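Local coordinates for Cas13d (uncultured Ruminococcus sp, PDB 6IV9), which binds a CRISPR RNA and, through two HEPN domains, probably matures that guide and cleaves target RNA, at residues T520-F525 and E562-K567. The protein carries 2 engineered substitutions. Numbering follows the deposited sequence.
Sequences TLISKF and ELFIVK. With nucleotides of chain B.
Ile522 lies alongside Leu563, the two side chains running past each other in opposite directions. Ile522 CG1 touches Leu563 CB at 3.7 Å. Ile522 CD1 reaches further, to 3.7 Å from Phe564 CA. With CG1 anti to the carbonyl carbon (chi1 -67°) and CD1 extended beyond it (chi2 160°), this branch meets the backbone of Leu563 and Phe564. The Phe564 ring is met obliquely, with Ile522 CD1 4.3 Å from Phe564 CD1. Leu563 CD2 lies 3.7 Å from Phe525 CD2. These two side chains cross at nearly a right angle. Leu563 CD2 also sits 4.0 Å from Leu521 CB. Segments 520-525 and 562-567 belong to helices 511-535 and 556-570 and pack antiparallel, their axes 9.4 Å apart at 169°. No hydrogen bond joins the two segments. Leu521 and Phe525 also pack on Ile179 of helix 168-197. Lys567 carries the contact with the RNA; its CD passes Ile522 CD1. Its chain is extended up to a bend at chi4, and Lys567 NZ donates to OP1 of U34 of chain B at 2.8 Å. A weak, longer bond runs from NZ to O3' of C33 of chain B.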
ATOM      1  N   THR A 520      -2.831   5.941  -1.434  1.00 22.80           N
ATOM      2  CA  THR A 520      -1.805   7.007  -1.330  1.00 23.82           C
ATOM      3  C   THR A 520      -1.733   7.807  -2.636  1.00 24.32           C
ATOM      4  O   THR A 520      -1.817   9.013  -2.562  1.00 22.47           O
ATOM      5  CB  THR A 520      -0.425   6.424  -1.007  1.00 24.30           C
ATOM      6  OG1 THR A 520      -0.453   5.676   0.200  1.00 23.28           O
ATOM      7  CG2 THR A 520       0.640   7.488  -0.891  1.00 24.92           C
ATOM      8  N   LEU A 521      -1.659   7.131  -3.781  1.00 20.54           N
ATOM      9  CA  LEU A 521      -1.582   7.862  -5.072  1.00 22.43           C
ATOM     10  C   LEU A 521      -2.840   8.712  -5.255  1.00 23.27           C
ATOM     11  O   LEU A 521      -2.713   9.838  -5.620  1.00 20.63           O
ATOM     12  CB  LEU A 521      -1.453   6.879  -6.237  1.00 21.74           C
ATOM     13  CG  LEU A 521      -0.148   6.100  -6.339  1.00 24.84           C
ATOM     14  CD1 LEU A 521      -0.169   5.178  -7.539  1.00 24.58           C
ATOM     15  CD2 LEU A 521       1.030   7.037  -6.430  1.00 25.81           C
ATOM     16  N   ILE A 522      -4.007   8.166  -4.940  1.00 21.50           N
ATOM     17  CA  ILE A 522      -5.271   8.916  -5.166  1.00 21.66           C
ATOM     18  C   ILE A 522      -5.262  10.178  -4.314  1.00 24.52           C
ATOM     19  O   ILE A 522      -5.608  11.206  -4.799  1.00 22.29           O
ATOM     20  CB  ILE A 522      -6.490   8.040  -4.846  1.00 22.29           C
ATOM     21  CG1 ILE A 522      -6.620   6.878  -5.823  1.00 23.45           C
ATOM     22  CG2 ILE A 522      -7.756   8.867  -4.774  1.00 26.26           C
ATOM     23  CD1 ILE A 522      -7.451   5.760  -5.307  1.00 21.47           C
ATOM     24  N   SER A 523      -4.850  10.049  -3.070  1.00 22.05           N
ATOM     25  CA  SER A 523      -4.815  11.218  -2.168  1.00 23.27           C
ATOM     26  C   SER A 523      -3.844  12.289  -2.693  1.00 23.05           C
ATOM     27  O   SER A 523      -4.195  13.437  -2.697  1.00 23.53           O
ATOM     28  CB  SER A 523      -4.432  10.757  -0.806  1.00 25.54           C
ATOM     29  OG  SER A 523      -4.409  11.846   0.072  1.00 36.64           O
ATOM     30  N   LYS A 524      -2.657  11.896  -3.121  1.00 19.01           N
ATOM     31  CA  LYS A 524      -1.657  12.873  -3.607  1.00 22.07           C
ATOM     32  C   LYS A 524      -2.145  13.565  -4.885  1.00 22.71           C
ATOM     33  O   LYS A 524      -2.036  14.758  -4.962  1.00 22.02           O
ATOM     34  CB  LYS A 524      -0.296  12.201  -3.757  1.00 23.57           C
ATOM     35  CG  LYS A 524       0.218  11.507  -2.509  1.00 24.87           C
ATOM     36  CD  LYS A 524       0.074  12.306  -1.253  1.00 28.64           C
ATOM     37  CE  LYS A 524       0.331  11.503   0.000  1.00 34.08           C
ATOM     38  NZ  LYS A 524       0.490  12.368   1.185  1.00 35.85           N
ATOM     39  N   PHE A 525      -2.678  12.822  -5.843  1.00 21.63           N
ATOM     40  CA  PHE A 525      -3.181  13.459  -7.086  1.00 22.50           C
ATOM     41  C   PHE A 525      -4.342  14.406  -6.756  1.00 22.71           C
ATOM     42  O   PHE A 525      -4.437  15.441  -7.338  1.00 23.52           O
ATOM     43  CB  PHE A 525      -3.538  12.415  -8.139  1.00 23.10           C
ATOM     44  CG  PHE A 525      -2.361  11.876  -8.907  1.00 21.82           C
ATOM     45  CD1 PHE A 525      -1.767  12.613  -9.907  1.00 24.57           C
ATOM     46  CD2 PHE A 525      -1.845  10.631  -8.629  1.00 22.50           C
ATOM     47  CE1 PHE A 525      -0.687  12.116 -10.608  1.00 24.52           C
ATOM     48  CE2 PHE A 525      -0.765  10.138  -9.335  1.00 23.94           C
ATOM     49  CZ  PHE A 525      -0.194  10.876 -10.329  1.00 23.92           C
ATOM     50  N   GLU A 562      -9.539   8.171 -12.305  1.00 25.66           N
ATOM     51  CA  GLU A 562      -9.161   6.888 -12.946  1.00 24.82           C
ATOM     52  C   GLU A 562      -8.502   5.933 -11.949  1.00 25.40           C
ATOM     53  O   GLU A 562      -8.784   4.762 -11.966  1.00 23.95           O
ATOM     54  CB  GLU A 562      -8.232   7.167 -14.115  1.00 25.94           C
ATOM     55  CG  GLU A 562      -8.887   8.047 -15.135  1.00 30.20           C
ATOM     56  CD  GLU A 562      -8.145   8.183 -16.442  1.00 36.21           C
ATOM     57  OE1 GLU A 562      -6.976   7.841 -16.493  1.00 31.82           O
ATOM     58  OE2 GLU A 562      -8.771   8.630 -17.392  1.00 36.75           O
ATOM     59  N   LEU A 563      -7.640   6.464 -11.101  1.00 24.47           N
ATOM     60  CA  LEU A 563      -6.925   5.644 -10.099  1.00 22.62           C
ATOM     61  C   LEU A 563      -7.950   5.041  -9.135  1.00 22.60           C
ATOM     62  O   LEU A 563      -7.755   3.952  -8.682  1.00 21.26           O
ATOM     63  CB  LEU A 563      -5.909   6.536  -9.401  1.00 24.87           C
ATOM     64  CG  LEU A 563      -4.449   6.318  -9.765  1.00 27.43           C
ATOM     65  CD1 LEU A 563      -4.222   5.659 -11.093  1.00 28.63           C
ATOM     66  CD2 LEU A 563      -3.610   7.546  -9.583  1.00 28.62           C
ATOM     67  N   PHE A 564      -9.011   5.770  -8.833  1.00 21.83           N
ATOM     68  CA  PHE A 564     -10.051   5.234  -7.927  1.00 25.82           C
ATOM     69  C   PHE A 564     -10.670   3.987  -8.571  1.00 25.92           C
ATOM     70  O   PHE A 564     -10.895   3.005  -7.903  1.00 24.45           O
ATOM     71  CB  PHE A 564     -11.067   6.333  -7.636  1.00 26.50           C
ATOM     72  CG  PHE A 564     -12.017   6.064  -6.504  1.00 27.02           C
ATOM     73  CD1 PHE A 564     -11.667   6.344  -5.204  1.00 29.23           C
ATOM     74  CD2 PHE A 564     -13.283   5.576  -6.750  1.00 31.84           C
ATOM     75  CE1 PHE A 564     -12.557   6.120  -4.171  1.00 36.21           C
ATOM     76  CE2 PHE A 564     -14.175   5.350  -5.718  1.00 32.22           C
ATOM     77  CZ  PHE A 564     -13.809   5.623  -4.434  1.00 32.41           C
ATOM     78  N   ILE A 565     -10.937   4.064  -9.867  1.00 24.24           N
ATOM     79  CA  ILE A 565     -11.490   2.915 -10.633  1.00 24.83           C
ATOM     80  C   ILE A 565     -10.463   1.779 -10.685  1.00 23.45           C
ATOM     81  O   ILE A 565     -10.831   0.659 -10.499  1.00 25.83           O
ATOM     82  CB  ILE A 565     -11.958   3.359 -12.025  1.00 27.47           C
ATOM     83  CG1 ILE A 565     -13.155   4.297 -11.910  1.00 32.00           C
ATOM     84  CG2 ILE A 565     -12.275   2.161 -12.890  1.00 29.04           C
ATOM     85  CD1 ILE A 565     -13.315   5.194 -13.087  1.00 41.20           C
ATOM     86  N   VAL A 566      -9.194   2.109 -10.868  1.00 23.23           N
ATOM     87  CA  VAL A 566      -8.128   1.075 -10.911  1.00 22.74           C
ATOM     88  C   VAL A 566      -8.121   0.327  -9.578  1.00 23.32           C
ATOM     89  O   VAL A 566      -8.079  -0.866  -9.607  1.00 24.56           O
ATOM     90  CB  VAL A 566      -6.763   1.716 -11.196  1.00 23.10           C
ATOM     91  CG1 VAL A 566      -5.617   0.795 -10.852  1.00 23.48           C
ATOM     92  CG2 VAL A 566      -6.676   2.170 -12.633  1.00 26.29           C
ATOM     93  N   LYS A 567      -8.255   1.037  -8.467  1.00 21.73           N
ATOM     94  CA  LYS A 567      -8.280   0.365  -7.152  1.00 22.28           C
ATOM     95  C   LYS A 567      -9.466  -0.603  -7.113  1.00 24.46           C
ATOM     96  O   LYS A 567      -9.296  -1.705  -6.659  1.00 23.13           O
ATOM     97  CB  LYS A 567      -8.413   1.421  -6.058  1.00 23.59           C
ATOM     98  CG  LYS A 567      -8.710   0.921  -4.658  1.00 23.35           C
ATOM     99  CD  LYS A 567      -8.729   2.013  -3.622  1.00 24.32           C
ATOM    100  CE  LYS A 567      -9.096   1.517  -2.245  1.00 26.31           C
ATOM    101  NZ  LYS A 567     -10.486   1.028  -2.178  1.00 28.11           N
TER
ATOM    102  P     U B  34     -11.597   1.603   1.149  1.00 26.37           P
ATOM    103  OP1   U B  34     -11.847   0.494   0.189  1.00 25.68           O
ATOM    104  OP2   U B  34     -12.236   1.634   2.447  1.00 26.20           O
ATOM    105  O5'   U B  34     -10.047   1.699   1.372  1.00 25.17           O
ATOM    106  C5'   U B  34      -9.398   1.024   2.460  1.00 27.44           C
ATOM    107  C4'   U B  34      -7.962   1.460   2.517  1.00 24.15           C
ATOM    108  O4'   U B  34      -7.825   2.860   2.839  1.00 23.64           O
ATOM    109  C3'   U B  34      -7.111   0.756   3.564  1.00 23.49           C
ATOM    110  O3'   U B  34      -6.748  -0.516   3.008  1.00 25.17           O
ATOM    111  C2'   U B  34      -5.941   1.722   3.677  1.00 24.50           C
ATOM    112  O2'   U B  34      -5.050   1.535   2.587  1.00 25.19           O
ATOM    113  C1'   U B  34      -6.675   3.062   3.623  1.00 25.70           C
ATOM    114  N1    U B  34      -7.116   3.541   4.947  1.00 27.86           N
ATOM    115  C2    U B  34      -6.112   4.006   5.764  1.00 29.99           C
ATOM    116  O2    U B  34      -4.942   4.003   5.433  1.00 29.89           O
ATOM    117  N3    U B  34      -6.523   4.444   6.984  1.00 34.58           N
ATOM    118  C4    U B  34      -7.807   4.471   7.468  1.00 33.18           C
ATOM    119  O4    U B  34      -8.012   4.963   8.563  1.00 35.62           O
ATOM    120  C5    U B  34      -8.804   4.002   6.557  1.00 32.08           C
ATOM    121  C6    U B  34      -8.424   3.535   5.359  1.00 29.16           C
ATOM    122  P     C B  33     -14.706   5.299   3.909  1.00 26.62           P
ATOM    123  OP1   C B  33     -15.860   4.485   3.472  1.00 26.07           O
ATOM    124  OP2   C B  33     -14.052   5.120   5.228  1.00 24.00           O
ATOM    125  O5'   C B  33     -13.534   5.123   2.842  1.00 25.06           O
ATOM    126  C5'   C B  33     -13.791   5.255   1.435  1.00 23.67           C
ATOM    127  C4'   C B  33     -12.528   5.246   0.648  1.00 24.92           C
ATOM    128  O4'   C B  33     -11.807   6.477   0.888  1.00 26.14           O
ATOM    129  C3'   C B  33     -11.516   4.171   1.008  1.00 25.45           C
ATOM    130  O3'   C B  33     -11.840   2.945   0.383  1.00 24.70           O
ATOM    131  C2'   C B  33     -10.244   4.766   0.453  1.00 25.60           C
ATOM    132  O2'   C B  33     -10.179   4.720  -0.962  1.00 25.49           O
ATOM    133  C1'   C B  33     -10.411   6.217   0.883  1.00 24.76           C
ATOM    134  N1    C B  33      -9.838   6.476   2.225  1.00 24.34           N
ATOM    135  C2    C B  33      -8.462   6.700   2.299  1.00 26.29           C
ATOM    136  O2    C B  33      -7.787   6.614   1.260  1.00 28.09           O
ATOM    137  N3    C B  33      -7.903   6.961   3.498  1.00 25.99           N
ATOM    138  C4    C B  33      -8.654   6.963   4.602  1.00 25.76           C
ATOM    139  N4    C B  33      -8.069   7.274   5.751  1.00 27.04           N
ATOM    140  C5    C B  33     -10.064   6.775   4.553  1.00 25.65           C
ATOM    141  C6    C B  33     -10.612   6.558   3.350  1.00 23.20           C
TER